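Local coordinates for protein putative enoyl-CoA hydratase (Streptomyces avermitilis, PDB 3GKB) that is of unknown function but probably acts on acyl-CoA thioesters, as enoyl-CoA hydratases and isomerases of the crotonase family do, at residues L24-P28 and V29-G33; A168-V171 and V172-D176; G260-P264 and A265-D269; E271-M274 and R275-A278. All blocks are in the same frame, centred on the assembly; numbering follows the deposited sequence.

Interaction 1 of 4, residues L24-P28 and V29-G33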
ATOM      1  N   LEU B  24       5.901 -10.079 -27.518  1.00 16.57           N
ATOM      2  CA  LEU B  24       6.926 -11.013 -27.121  1.00 16.94           C
ATOM      3  C   LEU B  24       6.574 -12.406 -27.673  1.00 17.77           C
ATOM      4  O   LEU B  24       5.455 -12.877 -27.489  1.00 17.26           O
ATOM      5  CB  LEU B  24       7.056 -11.022 -25.589  1.00 17.41           C
ATOM      6  CG  LEU B  24       7.356  -9.645 -24.957  1.00 17.82           C
ATOM      7  CD1 LEU B  24       6.881  -9.570 -23.502  1.00 17.64           C
ATOM      8  CD2 LEU B  24       8.817  -9.352 -25.032  1.00 16.82           C
ATOM      9  N   ASP B  25       7.513 -13.015 -28.404  1.00 18.42           N
ATOM     10  CA  ASP B  25       7.248 -14.247 -29.172  1.00 19.77           C
ATOM     11  C   ASP B  25       8.531 -15.066 -29.311  1.00 19.55           C
ATOM     12  O   ASP B  25       9.330 -14.873 -30.256  1.00 19.11           O
ATOM     13  CB  ASP B  25       6.644 -13.905 -30.539  1.00 20.15           C
ATOM     14  CG  ASP B  25       6.063 -15.123 -31.279  1.00 23.75           C
ATOM     15  OD1 ASP B  25       6.179 -16.269 -30.793  1.00 25.35           O
ATOM     16  OD2 ASP B  25       5.431 -14.915 -32.357  1.00 29.00           O
ATOM     17  N   ASN B  26       8.758 -15.934 -28.321  1.00 18.56           N
ATOM     18  CA  ASN B  26       9.963 -16.758 -28.252  1.00 19.27           C
ATOM     19  C   ASN B  26       9.566 -18.176 -27.870  1.00 19.32           C
ATOM     20  O   ASN B  26       9.699 -18.579 -26.714  1.00 19.61           O
ATOM     21  CB  ASN B  26      10.968 -16.183 -27.251  1.00 18.36           C
ATOM     22  CG  ASN B  26      12.239 -16.952 -27.204  1.00 21.05           C
ATOM     23  OD1 ASN B  26      12.722 -17.411 -28.233  1.00 20.55           O
ATOM     24  ND2 ASN B  26      12.829 -17.067 -26.015  1.00 21.29           N
ATOM     25  N   PRO B  27       9.078 -18.955 -28.847  1.00 20.05           N
ATOM     26  CA  PRO B  27       8.638 -20.321 -28.576  1.00 20.06           C
ATOM     27  C   PRO B  27       9.687 -21.194 -27.891  1.00 19.98           C
ATOM     28  O   PRO B  27      10.883 -20.991 -28.083  1.00 20.45           O
ATOM     29  CB  PRO B  27       8.333 -20.868 -29.969  1.00 20.70           C
ATOM     30  CG  PRO B  27       8.050 -19.720 -30.782  1.00 21.05           C
ATOM     31  CD  PRO B  27       8.888 -18.596 -30.261  1.00 20.68           C
ATOM     32  N   PRO B  28       9.249 -22.199 -27.116  1.00 20.33           N
ATOM     33  CA  PRO B  28       7.858 -22.612 -26.873  1.00 19.92           C
ATOM     34  C   PRO B  28       7.118 -21.966 -25.689  1.00 19.65           C
ATOM     35  O   PRO B  28       5.906 -22.122 -25.592  1.00 20.02           O
ATOM     36  CB  PRO B  28       7.993 -24.121 -26.645  1.00 20.44           C
ATOM     37  CG  PRO B  28       9.359 -24.274 -26.041  1.00 20.24           C
ATOM     38  CD  PRO B  28      10.215 -23.165 -26.570  1.00 19.97           C
ATOM     39  N   VAL B  29       7.804 -21.281 -24.784  1.00 18.36           N
ATOM     40  CA  VAL B  29       7.135 -20.757 -23.580  1.00 17.64           C
ATOM     41  C   VAL B  29       7.516 -19.322 -23.224  1.00 16.50           C
ATOM     42  O   VAL B  29       7.263 -18.882 -22.117  1.00 15.90           O
ATOM     43  CB  VAL B  29       7.373 -21.645 -22.318  1.00 18.10           C
ATOM     44  CG1 VAL B  29       6.802 -23.041 -22.520  1.00 19.36           C
ATOM     45  CG2 VAL B  29       8.855 -21.727 -22.007  1.00 18.76           C
ATOM     46  N   ASN B  30       8.092 -18.587 -24.173  1.00 15.81           N
ATOM     47  CA  ASN B  30       8.518 -17.205 -23.937  1.00 15.72           C
ATOM     48  C   ASN B  30       9.517 -17.083 -22.785  1.00 16.16           C
ATOM     49  O   ASN B  30       9.414 -16.190 -21.923  1.00 14.46           O
ATOM     50  CB  ASN B  30       7.319 -16.268 -23.736  1.00 15.95           C
ATOM     51  CG  ASN B  30       6.774 -15.714 -25.047  1.00 16.23           C
ATOM     52  OD1 ASN B  30       6.994 -16.282 -26.144  1.00 17.40           O
ATOM     53  ND2 ASN B  30       6.040 -14.601 -24.948  1.00 14.31           N
ATOM     54  N   VAL B  31      10.529 -17.949 -22.794  1.00 16.57           N
ATOM     55  CA  VAL B  31      11.622 -17.737 -21.840  1.00 17.84           C
ATOM     56  C   VAL B  31      12.355 -16.465 -22.232  1.00 17.37           C
ATOM     57  O   VAL B  31      12.361 -16.065 -23.389  1.00 18.40           O
ATOM     58  CB  VAL B  31      12.630 -18.920 -21.708  1.00 19.07           C
ATOM     59  CG1 VAL B  31      11.939 -20.211 -21.346  1.00 19.43           C
ATOM     60  CG2 VAL B  31      13.479 -19.057 -22.920  1.00 20.98           C
ATOM     61  N   ILE B  32      12.912 -15.808 -21.235  1.00 17.63           N
ATOM     62  CA  ILE B  32      13.803 -14.658 -21.401  1.00 17.11           C
ATOM     63  C   ILE B  32      15.225 -15.176 -21.454  1.00 17.20           C
ATOM     64  O   ILE B  32      15.837 -15.512 -20.415  1.00 18.08           O
ATOM     65  CB  ILE B  32      13.714 -13.698 -20.216  1.00 17.43           C
ATOM     66  CG1 ILE B  32      12.272 -13.263 -19.967  1.00 16.83           C
ATOM     67  CG2 ILE B  32      14.621 -12.481 -20.459  1.00 17.25           C
ATOM     68  CD1 ILE B  32      12.094 -12.654 -18.573  1.00 19.81           C
ATOM     69  N   GLY B  33      15.748 -15.264 -22.661  1.00 17.50           N
ATOM     70  CA  GLY B  33      17.134 -15.678 -22.881  1.00 17.56           C
ATOM     71  C   GLY B  33      18.020 -14.488 -23.185  1.00 18.13           C
ATOM     72  O   GLY B  33      17.565 -13.316 -23.194  1.00 18.11           O
TER
HETATM   73  O   HOH W   1       5.034 -17.406 -28.781  1.00 33.48           O
HETATM   74  O   HOH W   2      10.754 -20.286 -24.732  1.00 18.73           O
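In the loop that joins strand 19-24 to helix 34-48, the side chain of N30 folds back onto the backbone of L24 and N26. Its amide uses both ends. ND2 donates to L24 O at 3.1 Å, with the acceptor close to the amide plane of N30. ND2 sits well above the plane of the L24 carbonyl, so it is not on a lone pair. OD1 accepts from N26 N at 2.8 Å, and this bond is almost straight at 173°. ND2 also donates to F66 O, so the amide is held in its plane from several sides. A weak backbone bond runs from N30 N to N26 O.

N26 makes a bond of its own through ND2. Its CG lies anti to the backbone N (chi1 -177°), which carries ND2 across to V31 O at 2.8 Å. The V31 oxygen lies nearly in the amide plane of N26. The bend between these residues includes a cis peptide bond before P28. A water sits in the bend, donating a hydrogen bond to N26 O at 2.8 Å and accepting from V29 N and V31 N.

D25 OD2 makes a salt bridge with R12. Two asparagine side chains thus bond backbone groups across a tight turn after strand 19-24, in the N-terminal part of the crotonase fold.

Interaction 2 of 4, residues A168-V171 and V172-D176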
ATOM      1  N   ALA B 168       5.733  -8.863   0.243  1.00 12.69           N
ATOM      2  CA  ALA B 168       6.882  -9.189  -0.562  1.00 13.49           C
ATOM      3  C   ALA B 168       7.523 -10.497  -0.095  1.00 13.57           C
ATOM      4  O   ALA B 168       7.863 -11.338  -0.918  1.00 12.72           O
ATOM      5  CB  ALA B 168       7.912  -8.043  -0.544  1.00 13.38           C
ATOM      6  N   LEU B 169       7.684 -10.655   1.218  1.00 12.92           N
ATOM      7  CA  LEU B 169       8.267 -11.892   1.767  1.00 13.92           C
ATOM      8  C   LEU B 169       7.343 -13.068   1.507  1.00 13.63           C
ATOM      9  O   LEU B 169       7.784 -14.166   1.181  1.00 13.61           O
ATOM     10  CB  LEU B 169       8.488 -11.761   3.273  1.00 14.64           C
ATOM     11  CG  LEU B 169       9.741 -11.018   3.708  1.00 16.43           C
ATOM     12  CD1 LEU B 169       9.615 -10.780   5.211  1.00 17.08           C
ATOM     13  CD2 LEU B 169      11.052 -11.809   3.351  1.00 16.85           C
ATOM     14  N   GLU B 170       6.032 -12.836   1.661  1.00 12.93           N
ATOM     15  CA  GLU B 170       5.062 -13.856   1.323  1.00 12.72           C
ATOM     16  C   GLU B 170       5.217 -14.263  -0.155  1.00 12.11           C
ATOM     17  O   GLU B 170       5.289 -15.452  -0.461  1.00 12.51           O
ATOM     18  CB  GLU B 170       3.631 -13.380   1.593  1.00 11.88           C
ATOM     19  CG  GLU B 170       2.562 -14.428   1.204  1.00 13.65           C
ATOM     20  CD  GLU B 170       1.134 -13.851   1.157  1.00 13.62           C
ATOM     21  OE1 GLU B 170       0.934 -12.646   1.424  1.00 14.05           O
ATOM     22  OE2 GLU B 170       0.233 -14.609   0.792  1.00 15.49           O
ATOM     23  N   VAL B 171       5.239 -13.298  -1.059  1.00 11.72           N
ATOM     24  CA  VAL B 171       5.316 -13.642  -2.508  1.00 12.06           C
ATOM     25  C   VAL B 171       6.585 -14.433  -2.778  1.00 11.86           C
ATOM     26  O   VAL B 171       6.550 -15.470  -3.437  1.00 11.93           O
ATOM     27  CB  VAL B 171       5.193 -12.400  -3.414  1.00 12.40           C
ATOM     28  CG1 VAL B 171       5.593 -12.714  -4.870  1.00 11.54           C
ATOM     29  CG2 VAL B 171       3.756 -11.856  -3.361  1.00 11.67           C
ATOM     30  N   VAL B 172       7.714 -13.934  -2.285  1.00 12.46           N
ATOM     31  CA  VAL B 172       9.013 -14.538  -2.569  1.00 12.02           C
ATOM     32  C   VAL B 172       9.180 -15.946  -1.950  1.00 13.48           C
ATOM     33  O   VAL B 172       9.652 -16.867  -2.618  1.00 13.76           O
ATOM     34  CB  VAL B 172      10.128 -13.577  -2.139  1.00 13.42           C
ATOM     35  CG1 VAL B 172      11.486 -14.257  -2.122  1.00 14.24           C
ATOM     36  CG2 VAL B 172      10.109 -12.317  -3.096  1.00 12.93           C
ATOM     37  N   LEU B 173       8.753 -16.111  -0.700  1.00 12.40           N
ATOM     38  CA  LEU B 173       9.030 -17.353   0.022  1.00 12.78           C
ATOM     39  C   LEU B 173       7.955 -18.407  -0.197  1.00 13.07           C
ATOM     40  O   LEU B 173       8.273 -19.581  -0.259  1.00 13.93           O
ATOM     41  CB  LEU B 173       9.288 -17.059   1.503  1.00 12.62           C
ATOM     42  CG  LEU B 173      10.611 -16.340   1.794  1.00 14.41           C
ATOM     43  CD1 LEU B 173      10.731 -15.990   3.275  1.00 16.97           C
ATOM     44  CD2 LEU B 173      11.876 -17.144   1.356  1.00 13.38           C
ATOM     45  N   THR B 174       6.686 -18.024  -0.364  1.00 13.40           N
ATOM     46  CA  THR B 174       5.664 -19.031  -0.705  1.00 13.76           C
ATOM     47  C   THR B 174       5.872 -19.491  -2.146  1.00 14.37           C
ATOM     48  O   THR B 174       5.546 -20.617  -2.505  1.00 13.46           O
ATOM     49  CB  THR B 174       4.196 -18.580  -0.517  1.00 14.15           C
ATOM     50  OG1 THR B 174       3.829 -17.562  -1.458  1.00 14.82           O
ATOM     51  CG2 THR B 174       3.952 -18.102   0.884  1.00 13.91           C
ATOM     52  N   ALA B 175       6.402 -18.594  -2.968  1.00 16.05           N
ATOM     53  CA  ALA B 175       6.679 -18.866  -4.380  1.00 16.89           C
ATOM     54  C   ALA B 175       5.447 -19.379  -5.142  1.00 18.53           C
ATOM     55  O   ALA B 175       5.582 -20.052  -6.143  1.00 20.77           O
ATOM     56  CB  ALA B 175       7.855 -19.848  -4.540  1.00 17.80           C
ATOM     57  N   ASP B 176       4.259 -19.025  -4.693  1.00 17.66           N
ATOM     58  CA  ASP B 176       3.066 -19.485  -5.353  1.00 18.51           C
ATOM     59  C   ASP B 176       2.689 -18.598  -6.524  1.00 17.60           C
ATOM     60  O   ASP B 176       3.161 -17.481  -6.638  1.00 15.93           O
ATOM     61  CB  ASP B 176       1.931 -19.581  -4.354  1.00 19.17           C
ATOM     62  CG  ASP B 176       2.059 -20.800  -3.455  1.00 21.02           C
ATOM     63  OD1 ASP B 176       2.466 -21.886  -3.966  1.00 25.25           O
ATOM     64  OD2 ASP B 176       1.746 -20.665  -2.254  1.00 21.46           O
TER
HETATM   65  O   HOH W   3       5.282 -15.982  -5.865  1.00 13.74           O
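V172 N to A168 O (2.9 Å), L173 N to L169 O and T174 N to E170 O are the closing alpha-helical bonds of helix 165-174, and A175 then leaves the helix with positive phi (54°). A175 N still reaches V171 O, at 3.2 Å. A water also donates to V171 O and ties it to D176 O.

T174 OG1 stands between its own N and C (chi1 68°), which turns the hydroxyl back along the helix. It donates to E170 O at 2.8 Å. T174 N reaches the same oxygen from the opposite face of the carbonyl plane. CG2 rests against E170 CG at 3.9 Å. With an alanine here, E170 O would probably keep just the one backbone donor, and E170 CG would lose the methyl beside it. L169 and L173, themselves one turn apart, lie side by side, CD2 to CD1 at 4.2 Å.

The carboxylate of E170 turns elsewhere. It bonds Y186 of its own chain, and R191 and N190 of the second subunit. D176 forms a salt bridge with R204 of that subunit. E170 O and V171 O thus find their donors within the turn or from a water, while the acidic groups go largely to the subunit interface.

Interaction 3 of 4, residues G260-P264 and A265-D269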
ATOM      1  N   GLY B 260      11.309 -31.398 -17.366  1.00 21.25           N
ATOM      2  CA  GLY B 260      10.402 -30.729 -18.278  1.00 20.18           C
ATOM      3  C   GLY B 260      10.222 -29.234 -18.137  1.00 20.22           C
ATOM      4  O   GLY B 260       9.332 -28.677 -18.788  1.00 19.10           O
ATOM      5  N   ALA B 261      11.028 -28.557 -17.304  1.00 19.64           N
ATOM      6  CA  ALA B 261      10.950 -27.095 -17.300  1.00 19.72           C
ATOM      7  C   ALA B 261      11.232 -26.581 -18.726  1.00 19.98           C
ATOM      8  O   ALA B 261      11.963 -27.205 -19.500  1.00 20.79           O
ATOM      9  CB  ALA B 261      11.900 -26.463 -16.243  1.00 19.15           C
ATOM     10  N   GLN B 262      10.601 -25.466 -19.076  1.00 20.37           N
ATOM     11  CA  GLN B 262      10.813 -24.793 -20.346  1.00 20.72           C
ATOM     12  C   GLN B 262      10.135 -25.534 -21.497  1.00 20.53           C
ATOM     13  O   GLN B 262      10.435 -25.303 -22.662  1.00 20.31           O
ATOM     14  CB  GLN B 262      12.306 -24.485 -20.588  1.00 21.09           C
ATOM     15  CG  GLN B 262      12.877 -23.684 -19.413  1.00 22.36           C
ATOM     16  CD  GLN B 262      14.191 -22.927 -19.648  1.00 20.53           C
ATOM     17  OE1 GLN B 262      14.538 -22.089 -18.824  1.00 19.54           O
ATOM     18  NE2 GLN B 262      14.921 -23.222 -20.730  1.00 19.73           N
ATOM     19  N   THR B 263       9.203 -26.410 -21.132  1.00 20.77           N
ATOM     20  CA  THR B 263       8.216 -26.966 -22.036  1.00 20.45           C
ATOM     21  C   THR B 263       6.854 -26.531 -21.530  1.00 20.12           C
ATOM     22  O   THR B 263       6.676 -26.315 -20.339  1.00 17.77           O
ATOM     23  CB  THR B 263       8.265 -28.505 -22.057  1.00 20.29           C
ATOM     24  OG1 THR B 263       7.722 -29.036 -20.839  1.00 19.81           O
ATOM     25  CG2 THR B 263       9.686 -28.983 -22.229  1.00 22.37           C
ATOM     26  N   PRO B 264       5.865 -26.433 -22.424  1.00 19.89           N
ATOM     27  CA  PRO B 264       4.529 -25.988 -21.990  1.00 20.38           C
ATOM     28  C   PRO B 264       3.938 -26.809 -20.862  1.00 20.31           C
ATOM     29  O   PRO B 264       3.413 -26.241 -19.874  1.00 21.84           O
ATOM     30  CB  PRO B 264       3.702 -26.114 -23.262  1.00 20.50           C
ATOM     31  CG  PRO B 264       4.712 -25.862 -24.336  1.00 20.57           C
ATOM     32  CD  PRO B 264       5.936 -26.591 -23.888  1.00 20.66           C
ATOM     33  N   ALA B 265       4.048 -28.125 -20.947  1.00 20.73           N
ATOM     34  CA  ALA B 265       3.480 -28.969 -19.807  1.00 21.29           C
ATOM     35  C   ALA B 265       4.201 -28.746 -18.468  1.00 19.89           C
ATOM     36  O   ALA B 265       3.565 -28.710 -17.400  1.00 20.35           O
ATOM     37  CB  ALA B 265       3.469 -30.440 -20.181  1.00 21.27           C
ATOM     38  N   GLY B 266       5.521 -28.606 -18.532  1.00 19.89           N
ATOM     39  CA  GLY B 266       6.356 -28.392 -17.360  1.00 19.97           C
ATOM     40  C   GLY B 266       6.135 -27.026 -16.750  1.00 19.96           C
ATOM     41  O   GLY B 266       6.107 -26.871 -15.528  1.00 19.78           O
ATOM     42  N   GLU B 267       5.955 -26.015 -17.592  1.00 20.41           N
ATOM     43  CA  GLU B 267       5.740 -24.656 -17.083  1.00 19.92           C
ATOM     44  C   GLU B 267       4.338 -24.399 -16.542  1.00 19.33           C
ATOM     45  O   GLU B 267       4.139 -23.493 -15.741  1.00 18.97           O
ATOM     46  CB  GLU B 267       6.040 -23.631 -18.169  1.00 20.22           C
ATOM     47  CG  GLU B 267       7.493 -23.593 -18.612  1.00 21.60           C
ATOM     48  CD  GLU B 267       8.417 -22.891 -17.617  1.00 21.96           C
ATOM     49  OE1 GLU B 267       7.997 -21.924 -16.951  1.00 20.75           O
ATOM     50  OE2 GLU B 267       9.578 -23.300 -17.511  1.00 20.71           O
ATOM     51  N   ARG B 268       3.351 -25.185 -16.952  1.00 18.89           N
ATOM     52  CA  ARG B 268       1.979 -24.901 -16.571  1.00 19.81           C
ATOM     53  C   ARG B 268       1.830 -24.837 -15.030  1.00 19.35           C
ATOM     54  O   ARG B 268       1.268 -23.878 -14.496  1.00 19.72           O
ATOM     55  CB  ARG B 268       1.014 -25.933 -17.164  1.00 19.89           C
ATOM     56  CG  ARG B 268      -0.477 -25.649 -16.830  1.00 23.94           C
ATOM     57  CD  ARG B 268      -1.436 -26.395 -17.791  1.00 27.15           C
ATOM     58  NE  ARG B 268      -1.069 -26.118 -19.180  1.00 31.08           N
ATOM     59  CZ  ARG B 268      -0.752 -27.027 -20.104  1.00 35.30           C
ATOM     60  NH1 ARG B 268      -0.802 -28.336 -19.860  1.00 37.37           N
ATOM     61  NH2 ARG B 268      -0.408 -26.621 -21.318  1.00 37.13           N
ATOM     62  N   ASP B 269       2.384 -25.845 -14.345  1.00 19.02           N
ATOM     63  CA  ASP B 269       2.468 -25.864 -12.888  1.00 18.53           C
ATOM     64  C   ASP B 269       3.932 -25.968 -12.492  1.00 17.92           C
ATOM     65  O   ASP B 269       4.363 -26.944 -11.866  1.00 17.14           O
ATOM     66  CB  ASP B 269       1.650 -27.051 -12.299  1.00 19.06           C
ATOM     67  CG  ASP B 269       1.660 -27.103 -10.748  1.00 21.83           C
ATOM     68  OD1 ASP B 269       2.034 -26.104 -10.065  1.00 21.88           O
ATOM     69  OD2 ASP B 269       1.266 -28.174 -10.206  1.00 22.09           O
TER
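T263 caps helix 264-268 at its N-terminus, and E267, one turn on, reaches back to the loop before it. T263 OG1 accepts from G266 N at 3.2 Å, the capping bond. The same hydroxyl donates to G260 O at 2.6 Å, in the carbonyl plane and on a lone pair. G260 O also takes T263 N, closing a type II turn from G260 to T263. The backbone bond from E267 N to T263 O (2.9 Å) runs nearly along the C=O axis.

The carboxylate of E267 makes the second link. CG, set beside its own backbone N by chi1 -65°, lies against T263 O; the bend at chi2 (-76°) then brings OE2 to Q262 N at 2.9 Å. The lone pair used is the anti one, away from the other oxygen. OE2 also accepts from H69 NE2. An alanine in place of E267 would probably leave Q262 N and H69 NE2 without this shared acceptor and let the turn shift against the helix.

Further out, Q262 lies alongside E267, and its own amide is held by M72 N and D71 OD1. R268 bends at chi3 and makes a salt bridge with E64. P264 O lies over one face of its guanidinium, well off centre. R118 binds the end of the helix at R268 O.

G260 also ends helix 248-258, as the C' residue of a Schellman motif. Close packing meets at G266: its CA lies 3.3 Å from G260 O in a CA-H...O contact, and a side chain there would strike that oxygen.

Interaction 4 of 4, residues E271-M274 and R275-A278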
ATOM      1  N   GLU B 271       5.501 -24.542 -10.200  1.00 16.28           N
ATOM      2  CA  GLU B 271       5.688 -24.571  -8.742  1.00 15.93           C
ATOM      3  C   GLU B 271       5.671 -26.005  -8.294  1.00 16.28           C
ATOM      4  O   GLU B 271       6.601 -26.462  -7.614  1.00 15.13           O
ATOM      5  CB  GLU B 271       4.603 -23.766  -8.007  1.00 15.70           C
ATOM      6  CG  GLU B 271       4.657 -22.266  -8.260  1.00 16.02           C
ATOM      7  CD  GLU B 271       4.096 -21.798  -9.625  1.00 17.93           C
ATOM      8  OE1 GLU B 271       3.374 -22.573 -10.308  1.00 20.00           O
ATOM      9  OE2 GLU B 271       4.383 -20.626 -10.019  1.00 19.43           O
ATOM     10  N   GLY B 272       4.643 -26.735  -8.721  1.00 16.86           N
ATOM     11  CA  GLY B 272       4.543 -28.179  -8.445  1.00 17.63           C
ATOM     12  C   GLY B 272       5.732 -28.996  -8.965  1.00 18.11           C
ATOM     13  O   GLY B 272       6.278 -29.857  -8.264  1.00 18.83           O
ATOM     14  N   LEU B 273       6.147 -28.722 -10.193  1.00 17.37           N
ATOM     15  CA  LEU B 273       7.282 -29.410 -10.785  1.00 16.58           C
ATOM     16  C   LEU B 273       8.546 -29.200  -9.962  1.00 16.91           C
ATOM     17  O   LEU B 273       9.269 -30.155  -9.636  1.00 13.94           O
ATOM     18  CB  LEU B 273       7.477 -28.945 -12.231  1.00 17.09           C
ATOM     19  CG  LEU B 273       8.637 -29.563 -13.007  1.00 20.06           C
ATOM     20  CD1 LEU B 273       8.578 -31.094 -12.897  1.00 25.79           C
ATOM     21  CD2 LEU B 273       8.560 -29.153 -14.452  1.00 22.27           C
ATOM     22  N   MET B 274       8.816 -27.942  -9.591  1.00 15.86           N
ATOM     23  CA  MET B 274      10.036 -27.661  -8.829  1.00 16.41           C
ATOM     24  C   MET B 274       9.990 -28.228  -7.403  1.00 15.81           C
ATOM     25  O   MET B 274      11.014 -28.670  -6.878  1.00 15.36           O
ATOM     26  CB  MET B 274      10.377 -26.153  -8.822  1.00 15.63           C
ATOM     27  CG  MET B 274      10.744 -25.585 -10.222  1.00 17.38           C
ATOM     28  SD  MET B 274      12.068 -26.449 -11.142  1.00 11.56           S
ATOM     29  CE  MET B 274      13.402 -26.540  -9.928  1.00 16.75           C
ATOM     30  N   ARG B 275       8.819 -28.281  -6.777  1.00 16.12           N
ATOM     31  CA  ARG B 275       8.779 -28.906  -5.447  1.00 18.27           C
ATOM     32  C   ARG B 275       9.030 -30.397  -5.506  1.00 19.90           C
ATOM     33  O   ARG B 275       9.708 -30.931  -4.624  1.00 20.67           O
ATOM     34  CB  ARG B 275       7.490 -28.587  -4.722  1.00 18.81           C
ATOM     35  CG  ARG B 275       7.392 -27.101  -4.402  1.00 17.89           C
ATOM     36  CD  ARG B 275       6.285 -26.837  -3.429  1.00 19.99           C
ATOM     37  NE  ARG B 275       6.390 -25.462  -2.941  1.00 21.30           N
ATOM     38  CZ  ARG B 275       5.637 -24.458  -3.353  1.00 19.57           C
ATOM     39  NH1 ARG B 275       4.678 -24.655  -4.231  1.00 20.15           N
ATOM     40  NH2 ARG B 275       5.835 -23.252  -2.873  1.00 20.21           N
ATOM     41  N   SER B 276       8.523 -31.054  -6.544  1.00 21.62           N
ATOM     42  CA  SER B 276       8.793 -32.488  -6.697  1.00 22.61           C
ATOM     43  C   SER B 276      10.258 -32.766  -7.061  1.00 22.55           C
ATOM     44  O   SER B 276      10.825 -33.765  -6.602  1.00 23.54           O
ATOM     45  CB  SER B 276       7.844 -33.122  -7.676  1.00 23.33           C
ATOM     46  OG  SER B 276       8.116 -32.690  -8.973  1.00 28.36           O
ATOM     47  N   VAL B 277      10.877 -31.910  -7.885  1.00 22.29           N
ATOM     48  CA  VAL B 277      12.323 -31.983  -8.102  1.00 21.86           C
ATOM     49  C   VAL B 277      13.082 -31.876  -6.771  1.00 22.66           C
ATOM     50  O   VAL B 277      14.007 -32.649  -6.511  1.00 21.56           O
ATOM     51  CB  VAL B 277      12.851 -30.911  -9.096  1.00 21.50           C
ATOM     52  CG1 VAL B 277      14.371 -30.866  -9.091  1.00 22.05           C
ATOM     53  CG2 VAL B 277      12.305 -31.181 -10.497  1.00 21.45           C
ATOM     54  N   ALA B 278      12.713 -30.912  -5.935  1.00 22.77           N
ATOM     55  CA  ALA B 278      13.358 -30.748  -4.628  1.00 24.06           C
ATOM     56  C   ALA B 278      13.141 -31.969  -3.734  1.00 25.39           C
ATOM     57  O   ALA B 278      14.082 -32.411  -3.079  1.00 26.39           O
ATOM     58  CB  ALA B 278      12.860 -29.458  -3.926  1.00 23.78           C
TER
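R275 lies back along helix 270-280 over E271, the residue one turn before it. Its CB is 3.7 Å from E271 O, the oxygen that accepts from R275 N. CG comes closer to E271 O, at 3.4 Å, because it is placed beside its own backbone N (chi1 -66°). From CG to NE the chain is extended, and it brings the guanidinium up to the base of the E271 side chain. At the tip NH1 comes to 3.9 Å from E271 CB, an approach oblique to the guanidinium plane. The two charged groups do not meet: E271 OE1 and R275 NH1 stay 6.6 Å apart. E271 instead bends at chi2 toward R118 and forms a salt bridge with it. R275 NH2 makes a weak hydrogen bond to T174 O, and NH1 a long, weak ion pair with D176.

On another side of the helix, S276 OG donates to L273 O at 2.9 Å. This oxygen also takes V277 N at 3.0 Å, so two donors grip it. V277 CG2 stands 4.4 Å from L273 CD1. M274 CE is 4.5 Å from V277 CB, a loose contact. M274 and V277 are buried, L273 only partly so.

Helix 270-280 packs beside helix 248-258 and meets the end of helix 165-174. V277 and A278 touch L252 of helix 248-258, and L273 and V277 touch D259. M274 reaches L146. R275 makes the meeting with helix 165-174 and packs on N208 of the second subunit.

How the interactions relate
All four contacts are local. Interaction 2 is the most buried, held mostly by helix backbone bonds, and its acidic residues reach the second subunit. Interactions 1, 3 and 4 lie nearer the surface, each mixing buried residues with exposed ones. Interactions 1 and 3 use side chains to fix irregular backbone: asparagine amides in one, a threonine cap and a carboxylate in the other. They touch, with V29 and P28 against 262-264. Interaction 4 is helix backbone bonding plus a serine hydroxyl, with an arginine reaching away to interaction 2, where A175 O also lies on E271 CG. Interactions 3 and 4 hold consecutive helices, and L273 CD2 packs on G266 and G260. Interactions 1 and 2 do not touch.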